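Long-range contacts in protein of unknown function with a Fic domain (Bacteroides thetaiotaomicron VPI-5482, PDB 3CUC), which is of unknown function but belongs to the Fic/DOC family, its single, largely helical chain carrying a Fic domain: residues L103-L108 and D197-I202; A183-R188 and N249-I255; D225-Y229 and F258-L262. One frame throughout, in Å; residues are numbered along the deposited sequence.

Contact 1 of 3, residues L103-L108 and D197-I202; sequences LNRTIL and DGNGRI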
ATOM      1  N   LEU A 103       9.132   7.593  -4.795  1.00 51.42           N
ATOM      2  CA  LEU A 103       8.739   6.680  -3.727  1.00 51.06           C
ATOM      3  C   LEU A 103       9.639   5.449  -3.728  1.00 50.66           C
ATOM      4  O   LEU A 103      10.119   5.023  -2.679  1.00 50.20           O
ATOM      5  CB  LEU A 103       7.272   6.267  -3.899  1.00 51.20           C
ATOM      6  CG  LEU A 103       6.447   5.944  -2.649  1.00 52.12           C
ATOM      7  CD1 LEU A 103       6.560   7.035  -1.580  1.00 51.76           C
ATOM      8  CD2 LEU A 103       4.995   5.741  -3.047  1.00 51.01           C
ATOM      9  N   ASN A 104       9.873   4.889  -4.912  1.00 50.60           N
ATOM     10  CA  ASN A 104      10.761   3.743  -5.058  1.00 51.12           C
ATOM     11  C   ASN A 104      12.193   4.086  -4.641  1.00 51.72           C
ATOM     12  O   ASN A 104      12.815   3.372  -3.849  1.00 51.52           O
ATOM     13  CB  ASN A 104      10.747   3.247  -6.503  1.00 51.46           C
ATOM     14  CG  ASN A 104      11.481   1.932  -6.672  1.00 51.30           C
ATOM     15  OD1 ASN A 104      12.631   1.903  -7.112  1.00 50.07           O
ATOM     16  ND2 ASN A 104      10.823   0.835  -6.303  1.00 49.87           N
ATOM     17  N   ARG A 105      12.697   5.195  -5.173  1.00 51.87           N
ATOM     18  CA  ARG A 105      14.015   5.701  -4.820  1.00 52.92           C
ATOM     19  C   ARG A 105      14.162   5.836  -3.304  1.00 50.82           C
ATOM     20  O   ARG A 105      15.201   5.511  -2.749  1.00 49.85           O
ATOM     21  CB  ARG A 105      14.241   7.059  -5.498  1.00 52.96           C
ATOM     22  CG  ARG A 105      15.644   7.672  -5.327  1.00 57.30           C
ATOM     23  CD  ARG A 105      15.826   8.955  -6.178  1.00 59.73           C
ATOM     24  NE  ARG A 105      15.599   8.720  -7.617  1.00 70.91           N
ATOM     25  CZ  ARG A 105      14.542   9.136  -8.332  1.00 73.95           C
ATOM     26  NH1 ARG A 105      13.566   9.850  -7.782  1.00 75.11           N
ATOM     27  NH2 ARG A 105      14.465   8.838  -9.629  1.00 71.51           N
ATOM     28  N   THR A 106      13.111   6.305  -2.640  1.00 50.37           N
ATOM     29  CA  THR A 106      13.150   6.554  -1.200  1.00 49.46           C
ATOM     30  C   THR A 106      13.209   5.267  -0.384  1.00 50.14           C
ATOM     31  O   THR A 106      14.135   5.078   0.401  1.00 50.80           O
ATOM     32  CB  THR A 106      11.921   7.360  -0.741  1.00 48.58           C
ATOM     33  OG1 THR A 106      11.854   8.583  -1.475  1.00 48.58           O
ATOM     34  CG2 THR A 106      11.995   7.669   0.744  1.00 47.89           C
ATOM     35  N   ILE A 107      12.229   4.384  -0.575  1.00 50.36           N
ATOM     36  CA  ILE A 107      12.071   3.217   0.309  1.00 50.07           C
ATOM     37  C   ILE A 107      13.180   2.172   0.115  1.00 51.81           C
ATOM     38  O   ILE A 107      13.560   1.487   1.070  1.00 50.93           O
ATOM     39  CB  ILE A 107      10.665   2.553   0.192  1.00 48.79           C
ATOM     40  CG1 ILE A 107      10.463   1.873  -1.164  1.00 44.43           C
ATOM     41  CG2 ILE A 107       9.571   3.574   0.439  1.00 46.98           C
ATOM     42  CD1 ILE A 107       9.242   1.016  -1.196  1.00 42.79           C
ATOM     43  N   LEU A 108      13.671   2.046  -1.119  1.00 53.91           N
ATOM     44  CA  LEU A 108      14.892   1.290  -1.398  1.00 56.15           C
ATOM     45  C   LEU A 108      16.006   2.323  -1.363  1.00 59.53           C
ATOM     46  O   LEU A 108      16.109   3.145  -2.269  1.00 63.68           O
ATOM     47  CB  LEU A 108      14.844   0.623  -2.780  1.00 54.78           C
ATOM     48  CG  LEU A 108      13.581  -0.148  -3.148  1.00 51.77           C
ATOM     49  CD1 LEU A 108      13.723  -0.759  -4.549  1.00 46.67           C
ATOM     50  CD2 LEU A 108      13.281  -1.211  -2.095  1.00 43.69           C
ATOM     51  N   ASP A 197      12.363  -3.745  -7.955  1.00 59.09           N
ATOM     52  CA  ASP A 197      12.069  -4.153  -6.578  1.00 59.47           C
ATOM     53  C   ASP A 197      11.211  -3.134  -5.824  1.00 57.72           C
ATOM     54  O   ASP A 197      11.111  -1.979  -6.227  1.00 58.17           O
ATOM     55  CB  ASP A 197      13.389  -4.388  -5.830  1.00 60.85           C
ATOM     56  CG  ASP A 197      13.227  -5.253  -4.581  1.00 66.75           C
ATOM     57  OD1 ASP A 197      12.091  -5.678  -4.266  1.00 71.95           O
ATOM     58  OD2 ASP A 197      14.251  -5.504  -3.905  1.00 75.51           O
ATOM     59  N   GLY A 198      10.586  -3.582  -4.736  1.00 56.08           N
ATOM     60  CA  GLY A 198       9.771  -2.725  -3.878  1.00 54.72           C
ATOM     61  C   GLY A 198       8.320  -2.577  -4.313  1.00 53.42           C
ATOM     62  O   GLY A 198       7.578  -1.787  -3.732  1.00 53.03           O
ATOM     63  N   ASN A 199       7.908  -3.336  -5.324  1.00 51.87           N
ATOM     64  CA  ASN A 199       6.578  -3.178  -5.908  1.00 50.77           C
ATOM     65  C   ASN A 199       5.455  -3.557  -4.943  1.00 50.37           C
ATOM     66  O   ASN A 199       4.366  -2.976  -4.991  1.00 51.67           O
ATOM     67  CB  ASN A 199       6.467  -3.977  -7.206  1.00 50.72           C
ATOM     68  CG  ASN A 199       7.334  -3.402  -8.316  1.00 52.22           C
ATOM     69  OD1 ASN A 199       7.048  -2.330  -8.849  1.00 53.65           O
ATOM     70  ND2 ASN A 199       8.401  -4.117  -8.667  1.00 49.92           N
ATOM     71  N   GLY A 200       5.717  -4.515  -4.062  1.00 48.90           N
ATOM     72  CA  GLY A 200       4.750  -4.866  -3.033  1.00 48.21           C
ATOM     73  C   GLY A 200       4.493  -3.687  -2.120  1.00 47.79           C
ATOM     74  O   GLY A 200       3.352  -3.343  -1.834  1.00 48.26           O
ATOM     75  N   ARG A 201       5.566  -3.054  -1.676  1.00 47.60           N
ATOM     76  CA  ARG A 201       5.466  -1.929  -0.752  1.00 47.83           C
ATOM     77  C   ARG A 201       4.878  -0.686  -1.392  1.00 47.18           C
ATOM     78  O   ARG A 201       4.186   0.074  -0.721  1.00 47.58           O
ATOM     79  CB  ARG A 201       6.840  -1.610  -0.163  1.00 48.47           C
ATOM     80  CG  ARG A 201       7.255  -2.580   0.923  1.00 48.38           C
ATOM     81  CD  ARG A 201       8.727  -2.486   1.208  1.00 47.74           C
ATOM     82  NE  ARG A 201       9.508  -3.279   0.271  1.00 47.49           N
ATOM     83  CZ  ARG A 201      10.831  -3.256   0.195  1.00 43.56           C
ATOM     84  NH1 ARG A 201      11.534  -2.475   1.003  1.00 46.31           N
ATOM     85  NH2 ARG A 201      11.454  -4.018  -0.702  1.00 46.27           N
ATOM     86  N   ILE A 202       5.159  -0.480  -2.679  1.00 46.64           N
ATOM     87  CA  ILE A 202       4.589   0.646  -3.411  1.00 46.12           C
ATOM     88  C   ILE A 202       3.087   0.445  -3.538  1.00 45.87           C
ATOM     89  O   ILE A 202       2.321   1.353  -3.245  1.00 46.61           O
ATOM     90  CB  ILE A 202       5.204   0.825  -4.816  1.00 45.93           C
ATOM     91  CG1 ILE A 202       6.700   1.160  -4.720  1.00 46.23           C
ATOM     92  CG2 ILE A 202       4.475   1.929  -5.579  1.00 42.31           C
ATOM     93  CD1 ILE A 202       6.988   2.551  -4.195  1.00 48.01           C
TER

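Contact 2 of 3, residues A183-R188 and N249-I255; sequences ALLHYR and NATLNDI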
ATOM      1  N   ALA A 183      -8.246  -0.429  -4.375  1.00 46.06           N
ATOM      2  CA  ALA A 183      -8.061  -1.841  -4.718  1.00 46.32           C
ATOM      3  C   ALA A 183      -7.602  -2.000  -6.157  1.00 46.78           C
ATOM      4  O   ALA A 183      -6.685  -2.763  -6.435  1.00 47.27           O
ATOM      5  CB  ALA A 183      -9.345  -2.622  -4.491  1.00 46.04           C
ATOM      6  N   LEU A 184      -8.234  -1.263  -7.064  1.00 47.50           N
ATOM      7  CA  LEU A 184      -7.937  -1.383  -8.490  1.00 48.09           C
ATOM      8  C   LEU A 184      -6.589  -0.761  -8.840  1.00 48.00           C
ATOM      9  O   LEU A 184      -5.872  -1.295  -9.685  1.00 48.69           O
ATOM     10  CB  LEU A 184      -9.058  -0.762  -9.330  1.00 48.16           C
ATOM     11  CG  LEU A 184      -9.276  -1.291 -10.750  1.00 49.36           C
ATOM     12  CD1 LEU A 184      -9.208  -2.818 -10.826  1.00 49.03           C
ATOM     13  CD2 LEU A 184     -10.622  -0.804 -11.262  1.00 48.26           C
ATOM     14  N   LEU A 185      -6.240   0.348  -8.185  1.00 47.52           N
ATOM     15  CA  LEU A 185      -4.904   0.946  -8.331  1.00 46.87           C
ATOM     16  C   LEU A 185      -3.802  -0.028  -7.895  1.00 47.48           C
ATOM     17  O   LEU A 185      -2.798  -0.191  -8.590  1.00 47.42           O
ATOM     18  CB  LEU A 185      -4.792   2.252  -7.530  1.00 46.45           C
ATOM     19  CG  LEU A 185      -3.440   2.985  -7.565  1.00 45.07           C
ATOM     20  CD1 LEU A 185      -2.996   3.257  -8.998  1.00 39.73           C
ATOM     21  CD2 LEU A 185      -3.494   4.279  -6.769  1.00 45.44           C
ATOM     22  N   HIS A 186      -3.998  -0.654  -6.738  1.00 47.81           N
ATOM     23  CA  HIS A 186      -3.073  -1.659  -6.218  1.00 47.94           C
ATOM     24  C   HIS A 186      -2.915  -2.796  -7.216  1.00 47.86           C
ATOM     25  O   HIS A 186      -1.797  -3.183  -7.570  1.00 47.11           O
ATOM     26  CB  HIS A 186      -3.606  -2.204  -4.889  1.00 48.40           C
ATOM     27  CG  HIS A 186      -2.774  -3.295  -4.288  1.00 48.80           C
ATOM     28  ND1 HIS A 186      -2.506  -4.479  -4.939  1.00 47.97           N
ATOM     29  CD2 HIS A 186      -2.181  -3.391  -3.075  1.00 52.79           C
ATOM     30  CE1 HIS A 186      -1.766  -5.248  -4.162  1.00 51.16           C
ATOM     31  NE2 HIS A 186      -1.558  -4.613  -3.022  1.00 49.57           N
ATOM     32  N   TYR A 187      -4.043  -3.322  -7.679  1.00 48.36           N
ATOM     33  CA  TYR A 187      -4.029  -4.504  -8.534  1.00 48.65           C
ATOM     34  C   TYR A 187      -3.340  -4.250  -9.864  1.00 48.21           C
ATOM     35  O   TYR A 187      -2.439  -4.989 -10.249  1.00 47.40           O
ATOM     36  CB  TYR A 187      -5.440  -5.023  -8.791  1.00 49.23           C
ATOM     37  CG  TYR A 187      -5.408  -6.333  -9.533  1.00 49.86           C
ATOM     38  CD1 TYR A 187      -5.141  -7.522  -8.860  1.00 49.28           C
ATOM     39  CD2 TYR A 187      -5.599  -6.379 -10.910  1.00 49.88           C
ATOM     40  CE1 TYR A 187      -5.088  -8.728  -9.533  1.00 50.90           C
ATOM     41  CE2 TYR A 187      -5.547  -7.577 -11.596  1.00 51.50           C
ATOM     42  CZ  TYR A 187      -5.290  -8.753 -10.907  1.00 52.29           C
ATOM     43  OH  TYR A 187      -5.245  -9.951 -11.593  1.00 51.28           O
ATOM     44  N   ARG A 188      -3.773  -3.207 -10.562  1.00 48.74           N
ATOM     45  CA  ARG A 188      -3.181  -2.853 -11.847  1.00 49.10           C
ATOM     46  C   ARG A 188      -1.689  -2.566 -11.717  1.00 49.95           C
ATOM     47  O   ARG A 188      -0.892  -3.061 -12.518  1.00 50.19           O
ATOM     48  CB  ARG A 188      -3.911  -1.663 -12.464  1.00 49.03           C
ATOM     49  CG  ARG A 188      -5.319  -2.010 -12.897  1.00 49.11           C
ATOM     50  CD  ARG A 188      -6.011  -0.836 -13.550  1.00 49.11           C
ATOM     51  NE  ARG A 188      -7.187  -1.260 -14.304  1.00 51.15           N
ATOM     52  CZ  ARG A 188      -7.872  -0.484 -15.140  1.00 48.14           C
ATOM     53  NH1 ARG A 188      -7.509   0.774 -15.356  1.00 51.43           N
ATOM     54  NH2 ARG A 188      -8.927  -0.972 -15.771  1.00 48.11           N
ATOM     55  N   ASN A 249      -5.413  -3.841 -17.449  1.00 53.01           N
ATOM     56  CA  ASN A 249      -6.782  -3.429 -17.771  1.00 52.68           C
ATOM     57  C   ASN A 249      -7.858  -4.167 -16.970  1.00 52.51           C
ATOM     58  O   ASN A 249      -9.032  -4.169 -17.358  1.00 52.23           O
ATOM     59  CB  ASN A 249      -7.026  -3.623 -19.265  1.00 52.55           C
ATOM     60  CG  ASN A 249      -6.025  -2.870 -20.118  1.00 51.77           C
ATOM     61  OD1 ASN A 249      -6.132  -1.658 -20.300  1.00 49.72           O
ATOM     62  ND2 ASN A 249      -5.041  -3.587 -20.644  1.00 46.96           N
ATOM     63  N   ALA A 250      -7.465  -4.777 -15.851  1.00 52.23           N
ATOM     64  CA  ALA A 250      -8.401  -5.518 -15.006  1.00 51.86           C
ATOM     65  C   ALA A 250      -9.540  -4.608 -14.549  1.00 52.39           C
ATOM     66  O   ALA A 250      -9.300  -3.493 -14.081  1.00 52.31           O
ATOM     67  CB  ALA A 250      -7.681  -6.104 -13.804  1.00 50.88           C
ATOM     68  N   THR A 251     -10.775  -5.089 -14.689  1.00 52.84           N
ATOM     69  CA  THR A 251     -11.958  -4.309 -14.321  1.00 52.21           C
ATOM     70  C   THR A 251     -12.276  -4.505 -12.847  1.00 53.15           C
ATOM     71  O   THR A 251     -11.750  -5.413 -12.201  1.00 53.43           O
ATOM     72  CB  THR A 251     -13.192  -4.731 -15.126  1.00 52.03           C
ATOM     73  OG1 THR A 251     -13.627  -6.028 -14.692  1.00 50.15           O
ATOM     74  CG2 THR A 251     -12.878  -4.749 -16.616  1.00 48.04           C
ATOM     75  N   LEU A 252     -13.159  -3.662 -12.324  1.00 54.18           N
ATOM     76  CA  LEU A 252     -13.554  -3.749 -10.919  1.00 54.87           C
ATOM     77  C   LEU A 252     -14.174  -5.119 -10.609  1.00 55.56           C
ATOM     78  O   LEU A 252     -13.871  -5.732  -9.582  1.00 55.56           O
ATOM     79  CB  LEU A 252     -14.528  -2.616 -10.567  1.00 54.85           C
ATOM     80  CG  LEU A 252     -14.801  -2.367  -9.083  1.00 55.74           C
ATOM     81  CD1 LEU A 252     -13.512  -2.053  -8.343  1.00 57.21           C
ATOM     82  CD2 LEU A 252     -15.798  -1.238  -8.907  1.00 54.04           C
ATOM     83  N   ASN A 253     -15.019  -5.606 -11.516  1.00 56.61           N
ATOM     84  CA  ASN A 253     -15.713  -6.878 -11.316  1.00 57.66           C
ATOM     85  C   ASN A 253     -14.768  -8.077 -11.351  1.00 58.49           C
ATOM     86  O   ASN A 253     -15.054  -9.110 -10.743  1.00 59.25           O
ATOM     87  CB  ASN A 253     -16.833  -7.053 -12.349  1.00 57.59           C
ATOM     88  CG  ASN A 253     -17.993  -6.080 -12.134  1.00 59.30           C
ATOM     89  OD1 ASN A 253     -19.075  -6.254 -12.694  1.00 61.10           O
ATOM     90  ND2 ASN A 253     -17.768  -5.053 -11.321  1.00 57.75           N
ATOM     91  N   ASP A 254     -13.654  -7.940 -12.068  1.00 58.60           N
ATOM     92  CA  ASP A 254     -12.606  -8.962 -12.061  1.00 59.04           C
ATOM     93  C   ASP A 254     -11.953  -9.105 -10.684  1.00 58.70           C
ATOM     94  O   ASP A 254     -11.658 -10.228 -10.255  1.00 59.07           O
ATOM     95  CB  ASP A 254     -11.516  -8.641 -13.096  1.00 59.70           C
ATOM     96  CG  ASP A 254     -12.007  -8.749 -14.534  1.00 62.17           C
ATOM     97  OD1 ASP A 254     -12.993  -9.473 -14.787  1.00 63.54           O
ATOM     98  OD2 ASP A 254     -11.392  -8.110 -15.416  1.00 59.20           O
ATOM     99  N   ILE A 255     -11.740  -7.977  -9.998  1.00 57.85           N
ATOM    100  CA  ILE A 255     -10.978  -7.964  -8.740  1.00 57.08           C
ATOM    101  C   ILE A 255     -11.844  -7.893  -7.473  1.00 57.15           C
ATOM    102  O   ILE A 255     -11.355  -7.525  -6.398  1.00 57.19           O
ATOM    103  CB  ILE A 255      -9.912  -6.820  -8.718  1.00 56.86           C
ATOM    104  CG1 ILE A 255     -10.552  -5.426  -8.592  1.00 55.43           C
ATOM    105  CG2 ILE A 255      -9.041  -6.887  -9.966  1.00 54.76           C
ATOM    106  CD1 ILE A 255      -9.628  -4.391  -7.954  1.00 50.82           C
TER

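Contact 3 of 3, residues D225-Y229 and F258-L262; sequences DKSNY and FVNYL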
ATOM      1  N   ASP A 225      -1.129 -12.785   7.522  1.00 48.99           N
ATOM      2  CA  ASP A 225      -2.177 -13.148   6.571  1.00 48.46           C
ATOM      3  C   ASP A 225      -1.659 -13.187   5.119  1.00 48.18           C
ATOM      4  O   ASP A 225      -2.449 -13.084   4.171  1.00 47.27           O
ATOM      5  CB  ASP A 225      -3.336 -12.143   6.700  1.00 48.15           C
ATOM      6  CG  ASP A 225      -4.647 -12.680   6.155  1.00 49.09           C
ATOM      7  OD1 ASP A 225      -4.975 -13.853   6.441  1.00 46.36           O
ATOM      8  OD2 ASP A 225      -5.354 -11.927   5.449  1.00 47.68           O
ATOM      9  N   LYS A 226      -0.346 -13.353   4.953  1.00 48.08           N
ATOM     10  CA  LYS A 226       0.308 -13.240   3.640  1.00 48.94           C
ATOM     11  C   LYS A 226      -0.231 -14.205   2.598  1.00 49.64           C
ATOM     12  O   LYS A 226      -0.463 -13.822   1.451  1.00 50.84           O
ATOM     13  CB  LYS A 226       1.825 -13.452   3.766  1.00 49.29           C
ATOM     14  CG  LYS A 226       2.599 -13.393   2.435  1.00 48.87           C
ATOM     15  CD  LYS A 226       4.115 -13.337   2.658  1.00 49.28           C
ATOM     16  CE  LYS A 226       4.869 -13.228   1.337  1.00 50.92           C
ATOM     17  NZ  LYS A 226       6.347 -13.277   1.513  1.00 52.33           N
ATOM     18  N   SER A 227      -0.406 -15.462   2.983  1.00 49.89           N
ATOM     19  CA  SER A 227      -0.857 -16.474   2.035  1.00 50.33           C
ATOM     20  C   SER A 227      -2.280 -16.166   1.565  1.00 49.88           C
ATOM     21  O   SER A 227      -2.596 -16.317   0.390  1.00 50.39           O
ATOM     22  CB  SER A 227      -0.776 -17.869   2.652  1.00 49.97           C
ATOM     23  OG  SER A 227      -1.726 -18.005   3.692  1.00 53.49           O
ATOM     24  N   ASN A 228      -3.123 -15.717   2.489  1.00 49.66           N
ATOM     25  CA  ASN A 228      -4.488 -15.318   2.161  1.00 50.00           C
ATOM     26  C   ASN A 228      -4.511 -14.136   1.184  1.00 50.30           C
ATOM     27  O   ASN A 228      -5.281 -14.108   0.227  1.00 50.26           O
ATOM     28  CB  ASN A 228      -5.225 -14.938   3.439  1.00 50.06           C
ATOM     29  CG  ASN A 228      -6.709 -14.859   3.242  1.00 51.67           C
ATOM     30  OD1 ASN A 228      -7.352 -15.868   2.975  1.00 54.72           O
ATOM     31  ND2 ASN A 228      -7.270 -13.658   3.373  1.00 56.35           N
ATOM     32  N   TYR A 229      -3.653 -13.160   1.460  1.00 50.49           N
ATOM     33  CA  TYR A 229      -3.469 -11.969   0.630  1.00 50.19           C
ATOM     34  C   TYR A 229      -3.038 -12.358  -0.789  1.00 50.59           C
ATOM     35  O   TYR A 229      -3.644 -11.927  -1.772  1.00 50.37           O
ATOM     36  CB  TYR A 229      -2.432 -11.079   1.335  1.00 49.64           C
ATOM     37  CG  TYR A 229      -1.908  -9.861   0.608  1.00 48.02           C
ATOM     38  CD1 TYR A 229      -2.750  -9.026  -0.119  1.00 47.23           C
ATOM     39  CD2 TYR A 229      -0.562  -9.505   0.715  1.00 45.64           C
ATOM     40  CE1 TYR A 229      -2.256  -7.889  -0.755  1.00 49.09           C
ATOM     41  CE2 TYR A 229      -0.062  -8.381   0.086  1.00 47.71           C
ATOM     42  CZ  TYR A 229      -0.917  -7.576  -0.647  1.00 48.45           C
ATOM     43  OH  TYR A 229      -0.448  -6.454  -1.275  1.00 45.74           O
ATOM     44  N   PHE A 258     -10.610  -9.099  -4.041  1.00 51.60           N
ATOM     45  CA  PHE A 258      -9.596  -8.221  -3.458  1.00 50.96           C
ATOM     46  C   PHE A 258     -10.208  -6.921  -2.949  1.00 51.02           C
ATOM     47  O   PHE A 258      -9.713  -6.342  -1.980  1.00 52.53           O
ATOM     48  CB  PHE A 258      -8.477  -7.923  -4.469  1.00 50.43           C
ATOM     49  CG  PHE A 258      -7.357  -7.077  -3.910  1.00 49.35           C
ATOM     50  CD1 PHE A 258      -6.615  -7.511  -2.819  1.00 48.35           C
ATOM     51  CD2 PHE A 258      -7.042  -5.847  -4.479  1.00 48.96           C
ATOM     52  CE1 PHE A 258      -5.591  -6.736  -2.300  1.00 47.67           C
ATOM     53  CE2 PHE A 258      -6.014  -5.066  -3.964  1.00 48.85           C
ATOM     54  CZ  PHE A 258      -5.289  -5.511  -2.874  1.00 48.66           C
ATOM     55  N   VAL A 259     -11.273  -6.452  -3.601  1.00 49.98           N
ATOM     56  CA  VAL A 259     -12.009  -5.289  -3.097  1.00 48.80           C
ATOM     57  C   VAL A 259     -12.579  -5.639  -1.725  1.00 49.03           C
ATOM     58  O   VAL A 259     -12.455  -4.859  -0.781  1.00 49.44           O
ATOM     59  CB  VAL A 259     -13.148  -4.827  -4.046  1.00 48.16           C
ATOM     60  CG1 VAL A 259     -13.832  -3.590  -3.486  1.00 42.49           C
ATOM     61  CG2 VAL A 259     -12.609  -4.535  -5.443  1.00 47.91           C
ATOM     62  N   ASN A 260     -13.174  -6.827  -1.614  1.00 48.76           N
ATOM     63  CA  ASN A 260     -13.704  -7.284  -0.334  1.00 48.69           C
ATOM     64  C   ASN A 260     -12.600  -7.388   0.711  1.00 48.65           C
ATOM     65  O   ASN A 260     -12.798  -6.987   1.862  1.00 48.74           O
ATOM     66  CB  ASN A 260     -14.432  -8.625  -0.474  1.00 48.53           C
ATOM     67  CG  ASN A 260     -15.740  -8.510  -1.252  1.00 48.87           C
ATOM     68  OD1 ASN A 260     -16.336  -7.438  -1.343  1.00 50.05           O
ATOM     69  ND2 ASN A 260     -16.191  -9.626  -1.815  1.00 51.58           N
ATOM     70  N   TYR A 261     -11.437  -7.899   0.308  1.00 47.98           N
ATOM     71  CA  TYR A 261     -10.314  -8.047   1.230  1.00 47.94           C
ATOM     72  C   TYR A 261      -9.890  -6.715   1.858  1.00 48.25           C
ATOM     73  O   TYR A 261      -9.749  -6.613   3.074  1.00 47.10           O
ATOM     74  CB  TYR A 261      -9.119  -8.693   0.531  1.00 48.14           C
ATOM     75  CG  TYR A 261      -7.980  -9.001   1.483  1.00 48.22           C
ATOM     76  CD1 TYR A 261      -8.186  -9.810   2.598  1.00 46.09           C
ATOM     77  CD2 TYR A 261      -6.706  -8.470   1.282  1.00 46.27           C
ATOM     78  CE1 TYR A 261      -7.157 -10.090   3.484  1.00 44.85           C
ATOM     79  CE2 TYR A 261      -5.667  -8.749   2.166  1.00 46.49           C
ATOM     80  CZ  TYR A 261      -5.900  -9.558   3.263  1.00 46.07           C
ATOM     81  OH  TYR A 261      -4.877  -9.828   4.137  1.00 47.30           O
ATOM     82  N   LEU A 262      -9.694  -5.697   1.027  1.00 49.54           N
ATOM     83  CA  LEU A 262      -9.330  -4.376   1.525  1.00 50.30           C
ATOM     84  C   LEU A 262     -10.434  -3.813   2.416  1.00 50.53           C
ATOM     85  O   LEU A 262     -10.156  -3.120   3.391  1.00 51.30           O
ATOM     86  CB  LEU A 262      -9.027  -3.410   0.371  1.00 50.65           C
ATOM     87  CG  LEU A 262      -7.788  -3.691  -0.492  1.00 50.06           C
ATOM     88  CD1 LEU A 262      -7.491  -2.495  -1.389  1.00 50.78           C
ATOM     89  CD2 LEU A 262      -6.572  -4.023   0.361  1.00 44.46           C
TER

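Contact 1 of 3, residues L103-L108 and D197-I202
Asn104 and Asp197 make the one polar link across this contact: Asn104 ND2 donates to Asp197 O over 2.8 Å, lying almost on the axis of the carbonyl, with the acceptor in the plane of the amide. The side chain gets there with CG anti to the backbone N (chi1 -171°), and its OD1 takes the N-H of Gly131, so both ends of the amide are held and its rotation is fixed.

The remaining contacts are van der Waals, mostly between aliphatic groups. Ile202 CD1 lies 3.7 Å from Leu103 CB, the two side chains sliding past each other in opposite directions, and Ile107 CD1 meets Arg201 CB at 3.7 Å. Leu108 CD2 comes obliquely against the guanidinium, 3.6 Å from Arg201 NH2.

Charge is handled mainly outside the interface. Arg201 forms a salt bridge to Glu73, while the approach of Arg201 NH2 to Asp197 OD1 is long, at 4.0 Å.

Residues 197-201 read DGNGR, the end of the Fic signature, with Gly198 as N-cap of helix 199-213. The contact thus illustrates a division of labour: an amide clamps the backbone just ahead of that cap, and aliphatic groups seat the first helical turn.

Contact 2 of 3, residues A183-R188 and N249-I255
Ala250 O is gripped side-on by two nitrogens of Arg188, NE and NH2, each 3.1 Å from Ala250 O. Both donors keep the oxygen close to the guanidinium plane, yet they reach it differently: NE is tilted 19° from the carbonyl plane, whereas NH2 stands well above it. An extended run from CG to NE carries the group out to the loop, where Asn249 CA lies over one guanidinium face. Trp166 of helix 156-173 adds a cation-pi partner, so the guanidinium sits between the loop and helix 156-173.

Tyr187 supplies the aromatic part. Ile255 CG2 sits over one face of its ring, 3.8 Å from the Tyr187 centroid and 18° off the normal, in a CH-pi contact, while Ala250 CB approaches the same ring obliquely, 3.4 Å from Tyr187 CE2. The hydroxyl of Tyr187 is engaged elsewhere, chiefly by Asp237.

Segment 249-255 is the linker between helix 244-248 and helix 256-277, laid against helix 178-192 of the Fic domain. It shapes itself through an ST motif: Asp254 N donates to Thr251 OG1 at 3.2 Å, and in return Thr251 N donates to Asp254 OD2, also at 3.2 Å. This turn brings Ile255 round to face the helix at the N-cap position of helix 256-277.

Ile255 places CG1 between its backbone N and carbonyl carbon (chi1 71°), which directs CD1 at the helix. Ile255 CD1 there meets Leu184 CD1, the two side chains crossing at about a right angle, and lies 3.9 Å from Ala183 CB. Earlier in the linker, Leu252 CD1 borders Leu184 CD2 at 4.3 Å.

Contact 3 of 3, residues D225-Y229 and F258-L262
Tyr261 and Asp225 meet through a single hydrogen bond, Tyr261 OH donating to Asp225 OD2 at 2.5 Å. The oxygen uses its anti lone pair, the one turned away from the other carboxylate oxygen, and it lies at the edge of the tyrosine ring, near the ring plane; carboxylate and ring planes are 35° apart. The same Asp225 OD2 receives a second, weak bond from Asn228 ND2 at 3.3 Å, one turn on in its own segment. Asn228 ND2 also comes obliquely to the ring, 3.6 Å from Tyr261 CE1. Although Asp225 occupies the N-cap position of helix 226-240, its side chain makes no capping bond; its firmer bond goes to Tyr261 on helix 256-277.

Aromatic contacts line up beside this polar end. Swung away from its own backbone nitrogen (chi1 172°), the Tyr229 side chain runs across Tyr261 at about a right angle, with Tyr229 CD1 3.7 Å from Tyr261 CE2. Phe258 CE1 then touches the edge of the Tyr229 ring in its plane, 3.9 Å from Tyr229 CE1.

In the fold, the first turn of helix 226-240 is joined here to an early part of helix 256-277. Helix 178-192 adjoins both: Tyr229 OH bonds to His186 there, and also to Arg204 of helix 199-213, while Phe258 packs on Ala183.

How the contacts relate
Contacts 2 and 3 are neighbours, their centres 13 Å apart, and they touch directly through helix 178-192. Contact 1 stands about 20 Å from each, centre to centre, and lies across the chain's centre from contact 3. Along the chain the segments of contact 2 alternate with those of contacts 1 and 3, whereas contact 1 closes before contact 3 opens. Helices 178-192 and 199-213, successive in sequence, carry one segment each of contacts 2 and 1; the Fic signature bridges them, so the helix before the signature is joined to the 249-255 linker, and the start of the helix after it to helix 97-107.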